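Local atomic coordinates of CAIP (Helicobacter cinaedi, PDB entry 5LBH), a protein that probably takes up and stores iron as a Dps-like mini-ferritin, and promotes the differentiation of macrophages into foam cells in atherosclerotic inflammation. Residues S16-K21 / E101-L106; V22-W27 / K80-T85; A56-Q61 / K120-Y125; M65-V68 / D72-K75. One frame throughout, in Å; residues are numbered along the deposited sequence.

Contact 1 (S16-K21 / E101-L106); sequences SVFYVK and EYFLKL
Phe18 and Phe103 bring together helices 4-28 and 89-116, which run in opposite directions here, with the CA atoms of the two residues 10.3 Å apart. That separation is too wide for backbone packing, and two phenyl rings bridge it. The pair is T-shaped: the edge of Phe103 points at the face of Phe18, with ring centroids 5.6 Å apart and planes inclined at 65°. The touching corner is CE2 of Phe103, which stands 3.9 Å from Phe18 CG. It therefore lies over the part of the face near the root of the ring. CZ of Phe103 reaches the same region, 4.1 Å from Phe18 CB. Both CB atoms head for the opposite helix, but the rings leave in different rotamers. The Phe18 ring swings away from its own backbone N (chi1 -168°), whereas Phe103 carries CG anti to the carbonyl carbon (chi1 -81°); the steep inclination and CE2 over the Phe18 face show which ring offers its edge. Phe48 of helix 34-61 meets both rings, edge-to-face with Phe18, and Leu133 of helix 120-144 packs on Phe103, so all four long helices contribute to this aromatic centre of the ferritin-like bundle. No hydrogen bond or salt bridge joins the two segments; the contact is purely apolar, and its cohesion rests on dispersion and on the weak electrostatic attraction between ring C-H groups and a pi face.

Contact 2 (V22-W27 / K80-T85); sequences VHNFHW and KEESKT. With FE (Fe (III) ion), chain V.
Asn24 reaches from helix 4-28, the first helix of the ferritin-like four-helix bundle, to Glu82 and Lys84 in the loop that precedes strand 87-88. Its amide does most of the joining. ND2 donates to the backbone O of Lys84 over 3.2 Å, with an N-H...O angle of 169°; the acceptor lies in the amide plane, and ND2 sits almost on the extension of the C=O bond. The side chain gets there because CG is anti to the backbone N (chi1 178°), which carries the amide outward from the helix. Its other end, OD1, is hydrogen-bonded to Asn28 ND2, so both ends of the amide have a partner and its rotation is fixed. Glu82 adds aliphatic cover, its CG 4.0 Å from Asn24 ND2, while the ammonium group of Lys84 turns to Glu91.

Two residues after Asn24 on the same helix, His26 NE2 binds iron(III) at 2.4 Å. Asp53 and Glu57 of the second subunit complete the protein ligands, an inter-subunit site like the ferroxidase centre of Dps proteins. Within the loop, the Glu82 side chain bends back over its own loop, and its OE1, met from above the carboxylate plane, accepts a hydrogen bond from Lys84 N at 3.1 Å.

Contact 3 (A56-Q61 / K120-Y125); sequences AERVLQ and KVSAAY. With FE (Fe (III) ion), chain M.
Arg58 leaves helix 34-61 with CG anti to the backbone N (chi1 178°) and then bends about its CB-CG bond (chi2 67°), a course that delivers its guanidinium group to Ser122 and Val121 on helix 120-144. Ser122 answers with OG set anti to its carbonyl carbon, bringing the hydroxyl to the guanidinium edge. NE donates to Ser122 OG at 2.8 Å; the N-H...O angle of 174° and the position of OG in the guanidinium plane describe a nearly straight, edge-on bond. Val121 takes a face instead: its CG1 lies over the centre of the group, 4.0 Å from Arg58 CZ, and its CB is 3.6 Å from NH2, the two side chains crossing at about a right angle. Within its own helix, NH1 makes a weak bond of 3.4 Å to Gln61 OE1, and it also donates to Gln134 of the third subunit. Asp119 receives NH2 in a salt bridge and is hydrogen-bonded to Ser122 OG. One residue before Arg58, Glu57 OE1 binds iron(III) at 2.2 Å, together with Asp53 of the same chain and His26 of the second subunit. A buried cation is thus held by Ser122 OG at its edge and by Asp119, which probably balances its charge, through a salt bridge. The arginine-serine bond and the valine cover together join the C-terminal end of helix 34-61 to the start of helix 120-144.

Contact 4 (M65-V68 / D72-K75); sequences MPYV and DMLK
The ring of Tyr67 has the backbone O of Asp72 over one face, and Met73 CG approaches it at a slant. Lys9 of helix 4-28 adds a cation-pi interaction with the same ring. The Asp72 carboxylate does not stack on it, since the two planes are 59° apart; it is the methylene that touches, CB lying 3.8 Å from Tyr67 CD1. Met73 passes along the base of the tyrosine, its CG 3.7 Å from Tyr67 CB. Its chain is extended about both chi2 (179°) and chi3 (-175°), which carries the methyl to the following peptide: CE is 3.5 Å from Tyr67 O and 3.9 Å from Val68 N. Tyr67 O is also the acceptor for Gln12 NE2, which ties the loop to helix 4-28. A water accepts from Val68 N at 2.9 Å and lies next to Asp72 OD2, a second distance too short to be trusted. Leu74 meets Leu74 of the second subunit, and Val68 packs on Asn24 of that chain. A short helix within the long connection between the second and third bundle helices, folded against the loop that leads into it, at a subunit interface, is the hallmark of the Dps branch of the ferritin-like fold.

In the fold
From the N terminus, helix 4-28 supplies the first segments of contacts 1 and 2 in succession. Contact 1 closes the wider loop, by pairing with helix 89-116, and contact 2 closes a shorter one within it, at the loop before strand 87-88. Contact 3 starts inside both, on helix 34-61, and ends beyond them on helix 120-144, so it crosses each. Contact 4, local to the loop leading into helix 70-76, lies within all three loops. Contacts 2 and 3 sit on opposite sides of the chain centre, about 29 Å apart between centres, and each carries an iron ligand. Contact 1 is central, and contact 4 touches the other three.

Contact 1 (S16-K21 / E101-L106)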
loop_
_atom_site.group_PDB
_atom_site.type_symbol
_atom_site.label_atom_id
_atom_site.label_comp_id
_atom_site.label_asym_id
_atom_site.label_seq_id
_atom_site.Cartn_x
_atom_site.Cartn_y
_atom_site.Cartn_z
ATOM N N SER A 16 28.666 -2.790 -19.139
ATOM C CA SER A 16 28.349 -4.213 -19.258
ATOM C C SER A 16 29.451 -5.077 -18.659
ATOM O O SER A 16 29.160 -6.125 -18.080
ATOM C CB SER A 16 28.069 -4.615 -20.717
ATOM O OG SER A 16 29.220 -4.597 -21.534
ATOM N N VAL A 17 30.712 -4.654 -18.768
ATOM C CA VAL A 17 31.795 -5.414 -18.147
ATOM C C VAL A 17 31.752 -5.273 -16.631
ATOM O O VAL A 17 31.907 -6.252 -15.901
ATOM C CB VAL A 17 33.149 -4.982 -18.736
ATOM C CG1 VAL A 17 34.311 -5.608 -17.960
ATOM C CG2 VAL A 17 33.208 -5.368 -20.227
ATOM N N PHE A 18 31.519 -4.055 -16.133
ATOM C CA PHE A 18 31.427 -3.840 -14.691
ATOM C C PHE A 18 30.248 -4.606 -14.107
ATOM O O PHE A 18 30.334 -5.163 -12.999
ATOM C CB PHE A 18 31.289 -2.345 -14.406
ATOM C CG PHE A 18 31.461 -1.985 -12.965
ATOM C CD1 PHE A 18 30.422 -1.414 -12.241
ATOM C CD2 PHE A 18 32.674 -2.211 -12.326
ATOM C CE1 PHE A 18 30.593 -1.081 -10.897
ATOM C CE2 PHE A 18 32.845 -1.883 -10.985
ATOM C CZ PHE A 18 31.806 -1.316 -10.268
ATOM N N TYR A 19 29.144 -4.663 -14.860
ATOM C CA TYR A 19 27.974 -5.414 -14.430
ATOM C C TYR A 19 28.338 -6.855 -14.074
ATOM O O TYR A 19 27.939 -7.368 -13.020
ATOM C CB TYR A 19 26.926 -5.356 -15.541
ATOM C CG TYR A 19 25.682 -6.163 -15.314
ATOM C CD1 TYR A 19 25.478 -7.350 -16.004
ATOM C CD2 TYR A 19 24.678 -5.716 -14.447
ATOM C CE1 TYR A 19 24.345 -8.081 -15.825
ATOM C CE2 TYR A 19 23.521 -6.458 -14.255
ATOM C CZ TYR A 19 23.367 -7.641 -14.946
ATOM O OH TYR A 19 22.239 -8.401 -14.788
ATOM N N VAL A 20 29.126 -7.513 -14.928
ATOM C CA VAL A 20 29.496 -8.900 -14.668
ATOM C C VAL A 20 30.560 -8.982 -13.578
ATOM O O VAL A 20 30.502 -9.862 -12.715
ATOM C CB VAL A 20 29.944 -9.598 -15.969
ATOM C CG1 VAL A 20 30.560 -10.941 -15.663
ATOM C CG2 VAL A 20 28.749 -9.808 -16.893
ATOM N N LYS A 21 31.535 -8.071 -13.586
ATOM C CA LYS A 21 32.536 -8.078 -12.525
ATOM C C LYS A 21 31.892 -7.975 -11.140
ATOM O O LYS A 21 32.328 -8.638 -10.187
ATOM C CB LYS A 21 33.523 -6.933 -12.706
ATOM C CG LYS A 21 34.588 -6.945 -11.644
ATOM C CD LYS A 21 35.482 -5.738 -11.701
ATOM C CE LYS A 21 36.441 -5.736 -12.851
ATOM N NZ LYS A 21 37.369 -4.538 -12.752
ATOM N N GLU A 101 36.194 5.844 -9.909
ATOM C CA GLU A 101 36.990 6.992 -10.326
ATOM C C GLU A 101 37.093 7.034 -11.839
ATOM O O GLU A 101 37.142 8.114 -12.442
ATOM C CB GLU A 101 38.409 6.890 -9.769
ATOM C CG GLU A 101 38.482 6.479 -8.342
ATOM C CD GLU A 101 38.753 7.618 -7.438
ATOM O OE1 GLU A 101 38.181 8.697 -7.706
ATOM O OE2 GLU A 101 39.495 7.415 -6.445
ATOM N N TYR A 102 37.134 5.860 -12.461
ATOM C CA TYR A 102 37.141 5.787 -13.908
ATOM C C TYR A 102 35.814 6.265 -14.484
ATOM O O TYR A 102 35.788 7.114 -15.378
ATOM C CB TYR A 102 37.444 4.358 -14.327
ATOM C CG TYR A 102 37.264 4.110 -15.791
ATOM C CD1 TYR A 102 36.156 3.400 -16.257
ATOM C CD2 TYR A 102 38.175 4.599 -16.714
ATOM C CE1 TYR A 102 35.984 3.161 -17.602
ATOM C CE2 TYR A 102 38.010 4.371 -18.050
ATOM C CZ TYR A 102 36.912 3.651 -18.497
ATOM O OH TYR A 102 36.737 3.422 -19.849
ATOM N N PHE A 103 34.698 5.764 -13.957
ATOM C CA PHE A 103 33.392 6.222 -14.425
ATOM C C PHE A 103 33.203 7.711 -14.159
ATOM O O PHE A 103 32.579 8.410 -14.964
ATOM C CB PHE A 103 32.273 5.407 -13.772
ATOM C CG PHE A 103 32.015 4.065 -14.429
ATOM C CD1 PHE A 103 31.396 3.979 -15.669
ATOM C CD2 PHE A 103 32.381 2.879 -13.791
ATOM C CE1 PHE A 103 31.123 2.727 -16.259
ATOM C CE2 PHE A 103 32.129 1.642 -14.365
ATOM C CZ PHE A 103 31.511 1.563 -15.605
ATOM N N LEU A 104 33.743 8.223 -13.052
ATOM C CA LEU A 104 33.610 9.654 -12.791
ATOM C C LEU A 104 34.253 10.481 -13.907
ATOM O O LEU A 104 33.622 11.402 -14.445
ATOM C CB LEU A 104 34.201 10.003 -11.427
ATOM C CG LEU A 104 34.284 11.489 -11.089
ATOM C CD1 LEU A 104 32.911 12.105 -10.832
ATOM C CD2 LEU A 104 35.152 11.661 -9.868
ATOM N N LYS A 105 35.498 10.142 -14.299
ATOM C CA LYS A 105 36.135 10.825 -15.433
ATOM C C LYS A 105 35.268 10.741 -16.682
ATOM O O LYS A 105 35.015 11.751 -17.346
ATOM C CB LYS A 105 37.511 10.234 -15.727
ATOM C CG LYS A 105 38.653 10.718 -14.857
ATOM C CD LYS A 105 39.984 10.258 -15.451
ATOM C CE LYS A 105 40.181 8.732 -15.363
ATOM N NZ LYS A 105 40.722 8.292 -14.036
ATOM N N LEU A 106 34.769 9.541 -16.986
ATOM C CA LEU A 106 33.977 9.319 -18.191
ATOM C C LEU A 106 32.720 10.193 -18.210
ATOM O O LEU A 106 32.442 10.882 -19.202
ATOM C CB LEU A 106 33.603 7.848 -18.259
ATOM C CG LEU A 106 33.738 7.094 -19.560
ATOM C CD1 LEU A 106 35.110 7.401 -20.133
ATOM C CD2 LEU A 106 33.564 5.603 -19.275
#

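Contact 2 (V22-W27 / K80-T85)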
loop_
_atom_site.group_PDB
_atom_site.type_symbol
_atom_site.label_atom_id
_atom_site.label_comp_id
_atom_site.label_asym_id
_atom_site.label_seq_id
_atom_site.Cartn_x
_atom_site.Cartn_y
_atom_site.Cartn_z
ATOM N N VAL A 22 30.859 -7.142 -11.005
ATOM C CA VAL A 22 30.234 -6.972 -9.700
ATOM C C VAL A 22 29.434 -8.220 -9.292
ATOM O O VAL A 22 29.369 -8.546 -8.104
ATOM C CB VAL A 22 29.390 -5.678 -9.701
ATOM C CG1 VAL A 22 28.592 -5.516 -8.402
ATOM C CG2 VAL A 22 30.286 -4.476 -9.927
ATOM N N HIS A 23 28.852 -8.963 -10.247
ATOM C CA HIS A 23 28.255 -10.254 -9.891
ATOM C C HIS A 23 29.310 -11.179 -9.275
ATOM O O HIS A 23 29.043 -11.902 -8.307
ATOM C CB HIS A 23 27.633 -10.908 -11.130
ATOM C CG HIS A 23 26.231 -10.464 -11.420
ATOM N ND1 HIS A 23 25.949 -9.334 -12.164
ATOM C CD2 HIS A 23 25.033 -11.027 -11.129
ATOM C CE1 HIS A 23 24.639 -9.202 -12.288
ATOM N NE2 HIS A 23 24.062 -10.217 -11.674
ATOM N N ASN A 24 30.529 -11.135 -9.804
ATOM C CA ASN A 24 31.620 -11.928 -9.260
ATOM C C ASN A 24 31.953 -11.505 -7.824
ATOM O O ASN A 24 32.076 -12.356 -6.935
ATOM C CB ASN A 24 32.808 -11.802 -10.217
ATOM C CG ASN A 24 34.034 -12.530 -9.758
ATOM O OD1 ASN A 24 33.993 -13.342 -8.846
ATOM N ND2 ASN A 24 35.145 -12.275 -10.442
ATOM N N PHE A 25 32.068 -10.197 -7.562
ATOM C CA PHE A 25 32.217 -9.744 -6.173
ATOM C C PHE A 25 31.043 -10.203 -5.311
ATOM O O PHE A 25 31.219 -10.616 -4.155
ATOM C CB PHE A 25 32.322 -8.217 -6.114
ATOM C CG PHE A 25 33.521 -7.658 -6.820
ATOM C CD1 PHE A 25 34.661 -8.425 -6.994
ATOM C CD2 PHE A 25 33.508 -6.361 -7.303
ATOM C CE1 PHE A 25 35.770 -7.906 -7.643
ATOM C CE2 PHE A 25 34.611 -5.829 -7.945
ATOM C CZ PHE A 25 35.749 -6.605 -8.119
ATOM N N HIS A 26 29.836 -10.124 -5.866
ATOM C CA HIS A 26 28.621 -10.486 -5.152
ATOM C C HIS A 26 28.623 -11.958 -4.748
ATOM O O HIS A 26 28.172 -12.307 -3.654
ATOM C CB HIS A 26 27.434 -10.142 -6.048
ATOM C CG HIS A 26 26.108 -10.567 -5.516
ATOM N ND1 HIS A 26 25.514 -9.981 -4.415
ATOM C CD2 HIS A 26 25.230 -11.494 -5.970
ATOM C CE1 HIS A 26 24.339 -10.543 -4.205
ATOM N NE2 HIS A 26 24.143 -11.462 -5.133
ATOM N N TRP A 27 29.125 -12.836 -5.620
ATOM C CA TRP A 27 29.095 -14.276 -5.379
ATOM C C TRP A 27 30.245 -14.764 -4.492
ATOM O O TRP A 27 30.081 -15.746 -3.759
ATOM C CB TRP A 27 29.164 -15.031 -6.704
ATOM C CG TRP A 27 28.040 -14.799 -7.641
ATOM C CD1 TRP A 27 26.728 -14.597 -7.321
ATOM C CD2 TRP A 27 28.115 -14.783 -9.076
ATOM N NE1 TRP A 27 25.983 -14.438 -8.468
ATOM C CE2 TRP A 27 26.807 -14.549 -9.558
ATOM C CE3 TRP A 27 29.163 -14.928 -9.994
ATOM C CZ2 TRP A 27 26.516 -14.451 -10.918
ATOM C CZ3 TRP A 27 28.884 -14.832 -11.340
ATOM C CH2 TRP A 27 27.565 -14.594 -11.797
ATOM N N LYS A 80 38.853 -3.702 -16.926
ATOM C CA LYS A 80 39.392 -5.049 -17.080
ATOM C C LYS A 80 38.472 -6.064 -16.427
ATOM O O LYS A 80 37.885 -5.798 -15.378
ATOM C CB LYS A 80 40.785 -5.152 -16.454
ATOM C CG LYS A 80 41.786 -4.106 -16.935
ATOM C CD LYS A 80 42.417 -4.485 -18.256
ATOM C CE LYS A 80 43.467 -3.448 -18.685
ATOM N NZ LYS A 80 44.541 -3.253 -17.654
ATOM N N GLU A 81 38.335 -7.225 -17.059
ATOM C CA GLU A 81 37.641 -8.331 -16.418
ATOM C C GLU A 81 38.505 -8.944 -15.320
ATOM O O GLU A 81 39.727 -8.786 -15.296
ATOM C CB GLU A 81 37.212 -9.377 -17.449
ATOM C CG GLU A 81 36.038 -8.878 -18.289
ATOM C CD GLU A 81 35.264 -9.981 -19.003
ATOM O OE1 GLU A 81 35.791 -10.541 -19.995
ATOM O OE2 GLU A 81 34.138 -10.310 -18.525
ATOM N N GLU A 82 37.842 -9.578 -14.357
ATOM C CA GLU A 82 38.489 -10.156 -13.187
ATOM C C GLU A 82 38.332 -11.675 -13.175
ATOM O O GLU A 82 37.207 -12.190 -13.098
ATOM C CB GLU A 82 37.932 -9.535 -11.904
ATOM C CG GLU A 82 38.503 -10.116 -10.620
ATOM C CD GLU A 82 40.017 -10.045 -10.552
ATOM O OE1 GLU A 82 40.680 -10.847 -11.235
ATOM O OE2 GLU A 82 40.554 -9.204 -9.803
ATOM N N SER A 83 39.461 -12.388 -13.222
ATOM C CA SER A 83 39.450 -13.843 -13.259
ATOM C C SER A 83 39.470 -14.493 -11.879
ATOM O O SER A 83 38.999 -15.623 -11.744
ATOM C CB SER A 83 40.645 -14.346 -14.072
ATOM O OG SER A 83 40.336 -14.404 -15.461
ATOM N N LYS A 84 39.992 -13.827 -10.848
ATOM C CA LYS A 84 39.980 -14.410 -9.509
ATOM C C LYS A 84 38.547 -14.648 -9.028
ATOM O O LYS A 84 37.583 -14.062 -9.530
ATOM C CB LYS A 84 40.724 -13.517 -8.514
ATOM C CG LYS A 84 42.037 -12.948 -9.049
ATOM C CD LYS A 84 42.618 -11.915 -8.099
ATOM C CE LYS A 84 42.482 -12.405 -6.653
ATOM N NZ LYS A 84 42.236 -11.301 -5.653
ATOM N N THR A 85 38.414 -15.525 -8.028
ATOM C CA THR A 85 37.125 -16.097 -7.650
ATOM C C THR A 85 36.915 -16.099 -6.145
ATOM O O THR A 85 36.185 -16.950 -5.630
ATOM C CB THR A 85 36.956 -17.533 -8.193
ATOM O OG1 THR A 85 37.630 -18.469 -7.335
ATOM C CG2 THR A 85 37.411 -17.688 -9.633
HETATM FE FE FE V . 22.399 -13.049 -5.634
HETATM O O HOH W 1 20.850 -13.387 -3.599
#

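Contact 3 (A56-Q61 / K120-Y125)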
loop_
_atom_site.group_PDB
_atom_site.type_symbol
_atom_site.label_atom_id
_atom_site.label_comp_id
_atom_site.label_asym_id
_atom_site.label_seq_id
_atom_site.Cartn_x
_atom_site.Cartn_y
_atom_site.Cartn_z
ATOM N N ALA A 56 22.444 3.419 -23.720
ATOM C CA ALA A 56 22.170 2.874 -25.048
ATOM C C ALA A 56 20.987 3.576 -25.693
ATOM O O ALA A 56 20.999 3.851 -26.896
ATOM C CB ALA A 56 21.880 1.375 -24.972
ATOM N N GLU A 57 19.924 3.809 -24.916
ATOM C CA GLU A 57 18.743 4.478 -25.442
ATOM C C GLU A 57 19.006 5.941 -25.757
ATOM O O GLU A 57 18.424 6.480 -26.703
ATOM C CB GLU A 57 17.589 4.334 -24.461
ATOM C CG GLU A 57 16.839 3.042 -24.687
ATOM C CD GLU A 57 15.831 2.722 -23.610
ATOM O OE1 GLU A 57 15.405 1.550 -23.575
ATOM O OE2 GLU A 57 15.443 3.623 -22.821
ATOM N N ARG A 58 19.909 6.589 -25.028
ATOM C CA ARG A 58 20.196 7.970 -25.378
ATOM C C ARG A 58 20.917 8.047 -26.723
ATOM O O ARG A 58 20.597 8.906 -27.550
ATOM C CB ARG A 58 21.009 8.632 -24.268
ATOM C CG ARG A 58 21.385 10.048 -24.596
ATOM C CD ARG A 58 20.144 10.934 -24.644
ATOM N NE ARG A 58 20.467 12.329 -24.943
ATOM C CZ ARG A 58 19.628 13.174 -25.540
ATOM N NH1 ARG A 58 18.412 12.770 -25.908
ATOM N NH2 ARG A 58 20.009 14.421 -25.779
ATOM N N VAL A 59 21.841 7.113 -26.985
ATOM C CA VAL A 59 22.491 7.040 -28.291
ATOM C C VAL A 59 21.444 6.919 -29.385
ATOM O O VAL A 59 21.518 7.579 -30.429
ATOM C CB VAL A 59 23.482 5.851 -28.318
ATOM C CG1 VAL A 59 23.930 5.520 -29.724
ATOM C CG2 VAL A 59 24.663 6.123 -27.418
ATOM N N LEU A 60 20.410 6.134 -29.126
ATOM C CA LEU A 60 19.428 5.869 -30.155
ATOM C C LEU A 60 18.608 7.125 -30.463
ATOM O O LEU A 60 18.435 7.491 -31.629
ATOM C CB LEU A 60 18.559 4.713 -29.666
ATOM C CG LEU A 60 18.064 3.510 -30.473
ATOM C CD1 LEU A 60 19.047 2.910 -31.403
ATOM C CD2 LEU A 60 17.670 2.466 -29.489
ATOM N N GLN A 61 18.177 7.852 -29.434
ATOM C CA GLN A 61 17.427 9.078 -29.676
ATOM C C GLN A 61 18.297 10.190 -30.267
ATOM O O GLN A 61 17.749 11.175 -30.772
ATOM C CB GLN A 61 16.653 9.484 -28.411
ATOM C CG GLN A 61 17.439 9.526 -27.156
ATOM C CD GLN A 61 16.590 9.273 -25.926
ATOM O OE1 GLN A 61 16.711 9.972 -24.930
ATOM N NE2 GLN A 61 15.760 8.257 -25.978
ATOM N N LYS A 120 22.070 19.656 -23.739
ATOM C CA LYS A 120 21.930 19.818 -22.296
ATOM C C LYS A 120 21.239 18.639 -21.629
ATOM O O LYS A 120 21.473 18.409 -20.440
ATOM C CB LYS A 120 21.223 21.148 -21.977
ATOM C CG LYS A 120 22.018 22.337 -22.517
ATOM C CD LYS A 120 21.409 23.700 -22.234
ATOM C CE LYS A 120 20.697 24.259 -23.457
ATOM N NZ LYS A 120 20.622 25.750 -23.376
ATOM N N VAL A 121 20.422 17.885 -22.371
ATOM C CA VAL A 121 19.772 16.690 -21.830
ATOM C C VAL A 121 20.803 15.622 -21.467
ATOM O O VAL A 121 20.744 15.033 -20.385
ATOM C CB VAL A 121 18.741 16.135 -22.832
ATOM C CG1 VAL A 121 18.096 14.897 -22.262
ATOM C CG2 VAL A 121 17.665 17.173 -23.140
ATOM N N SER A 122 21.728 15.318 -22.387
ATOM C CA SER A 122 22.789 14.362 -22.086
ATOM C C SER A 122 23.674 14.868 -20.946
ATOM O O SER A 122 24.079 14.094 -20.065
ATOM C CB SER A 122 23.643 14.113 -23.328
ATOM O OG SER A 122 22.946 13.423 -24.331
ATOM N N ALA A 123 23.956 16.173 -20.929
ATOM C CA ALA A 123 24.785 16.734 -19.867
ATOM C C ALA A 123 24.092 16.650 -18.506
ATOM O O ALA A 123 24.748 16.378 -17.492
ATOM C CB ALA A 123 25.175 18.171 -20.206
ATOM N N ALA A 124 22.772 16.886 -18.458
ATOM C CA ALA A 124 22.043 16.792 -17.192
ATOM C C ALA A 124 22.072 15.367 -16.643
ATOM O O ALA A 124 22.322 15.153 -15.449
ATOM C CB ALA A 124 20.602 17.245 -17.382
ATOM N N TYR A 125 21.823 14.382 -17.516
ATOM C CA TYR A 125 21.961 12.980 -17.143
ATOM C C TYR A 125 23.381 12.665 -16.674
ATOM O O TYR A 125 23.568 11.981 -15.662
ATOM C CB TYR A 125 21.576 12.079 -18.320
ATOM C CG TYR A 125 21.857 10.630 -18.029
ATOM C CD1 TYR A 125 20.981 9.883 -17.257
ATOM C CD2 TYR A 125 23.008 10.013 -18.497
ATOM C CE1 TYR A 125 21.230 8.556 -16.954
ATOM C CE2 TYR A 125 23.269 8.674 -18.205
ATOM C CZ TYR A 125 22.370 7.954 -17.425
ATOM O OH TYR A 125 22.598 6.628 -17.111
HETATM FE FE FE M . 14.471 0.460 -21.921
#

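Contact 4 (M65-V68 / D72-K75)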
loop_
_atom_site.group_PDB
_atom_site.type_symbol
_atom_site.label_atom_id
_atom_site.label_comp_id
_atom_site.label_asym_id
_atom_site.label_seq_id
_atom_site.Cartn_x
_atom_site.Cartn_y
_atom_site.Cartn_z
ATOM N N MET A 65 23.551 4.148 -33.406
ATOM C CA MET A 65 23.383 2.792 -32.914
ATOM C C MET A 65 24.371 2.565 -31.788
ATOM O O MET A 65 25.557 2.888 -31.938
ATOM C CB MET A 65 23.615 1.746 -34.010
ATOM C CG MET A 65 22.625 1.719 -35.177
ATOM S SD MET A 65 23.536 1.589 -36.735
ATOM C CE MET A 65 24.541 0.120 -36.459
ATOM N N PRO A 66 23.933 2.041 -30.657
ATOM C CA PRO A 66 24.868 1.646 -29.601
ATOM C C PRO A 66 25.433 0.269 -29.922
ATOM O O PRO A 66 25.078 -0.359 -30.919
ATOM C CB PRO A 66 23.997 1.628 -28.336
ATOM C CG PRO A 66 22.594 1.362 -28.840
ATOM C CD PRO A 66 22.523 1.789 -30.293
ATOM N N TYR A 67 26.313 -0.207 -29.047
ATOM C CA TYR A 67 26.787 -1.572 -29.194
ATOM C C TYR A 67 25.634 -2.530 -28.966
ATOM O O TYR A 67 24.724 -2.272 -28.174
ATOM C CB TYR A 67 27.913 -1.872 -28.219
ATOM C CG TYR A 67 29.159 -1.084 -28.494
ATOM C CD1 TYR A 67 29.826 -1.203 -29.718
ATOM C CD2 TYR A 67 29.704 -0.257 -27.520
ATOM C CE1 TYR A 67 30.991 -0.486 -29.966
ATOM C CE2 TYR A 67 30.868 0.454 -27.753
ATOM C CZ TYR A 67 31.506 0.343 -28.973
ATOM O OH TYR A 67 32.663 1.069 -29.185
ATOM N N VAL A 68 25.660 -3.639 -29.703
ATOM C CA VAL A 68 24.564 -4.589 -29.663
ATOM C C VAL A 68 25.008 -6.033 -29.449
ATOM O O VAL A 68 24.163 -6.915 -29.299
ATOM C CB VAL A 68 23.732 -4.409 -30.954
ATOM C CG1 VAL A 68 23.575 -5.665 -31.791
ATOM C CG2 VAL A 68 22.403 -3.722 -30.619
ATOM N N ASP A 72 31.385 -7.027 -29.355
ATOM C CA ASP A 72 31.791 -5.635 -29.571
ATOM C C ASP A 72 32.049 -4.901 -28.264
ATOM O O ASP A 72 32.988 -4.100 -28.186
ATOM C CB ASP A 72 30.726 -4.888 -30.365
ATOM C CG ASP A 72 30.673 -5.319 -31.796
ATOM O OD1 ASP A 72 31.634 -5.989 -32.250
ATOM O OD2 ASP A 72 29.647 -5.036 -32.441
ATOM N N MET A 73 31.245 -5.177 -27.222
ATOM C CA MET A 73 31.405 -4.465 -25.955
ATOM C C MET A 73 32.695 -4.868 -25.262
ATOM O O MET A 73 33.349 -4.038 -24.624
ATOM C CB MET A 73 30.219 -4.742 -25.043
ATOM C CG MET A 73 28.920 -4.447 -25.715
ATOM S SD MET A 73 27.499 -4.796 -24.695
ATOM C CE MET A 73 26.199 -4.455 -25.881
ATOM N N LEU A 74 33.076 -6.139 -25.382
ATOM C CA LEU A 74 34.331 -6.589 -24.799
ATOM C C LEU A 74 35.518 -5.897 -25.447
ATOM O O LEU A 74 36.485 -5.539 -24.765
ATOM C CB LEU A 74 34.451 -8.103 -24.935
ATOM C CG LEU A 74 34.005 -8.902 -23.731
ATOM C CD1 LEU A 74 34.054 -10.377 -24.052
ATOM C CD2 LEU A 74 34.975 -8.573 -22.608
ATOM N N LYS A 75 35.463 -5.674 -26.755
ATOM C CA LYS A 75 36.617 -5.052 -27.381
ATOM C C LYS A 75 36.666 -3.547 -27.109
ATOM O O LYS A 75 37.760 -2.975 -27.042
ATOM C CB LYS A 75 36.648 -5.399 -28.876
ATOM C CG LYS A 75 37.194 -6.802 -29.121
ATOM C CD LYS A 75 36.272 -7.896 -28.650
ATOM C CE LYS A 75 36.866 -9.213 -28.458
ATOM N NZ LYS A 75 37.776 -9.340 -27.373
HETATM O O HOH W 2 27.624 -3.848 -31.758
#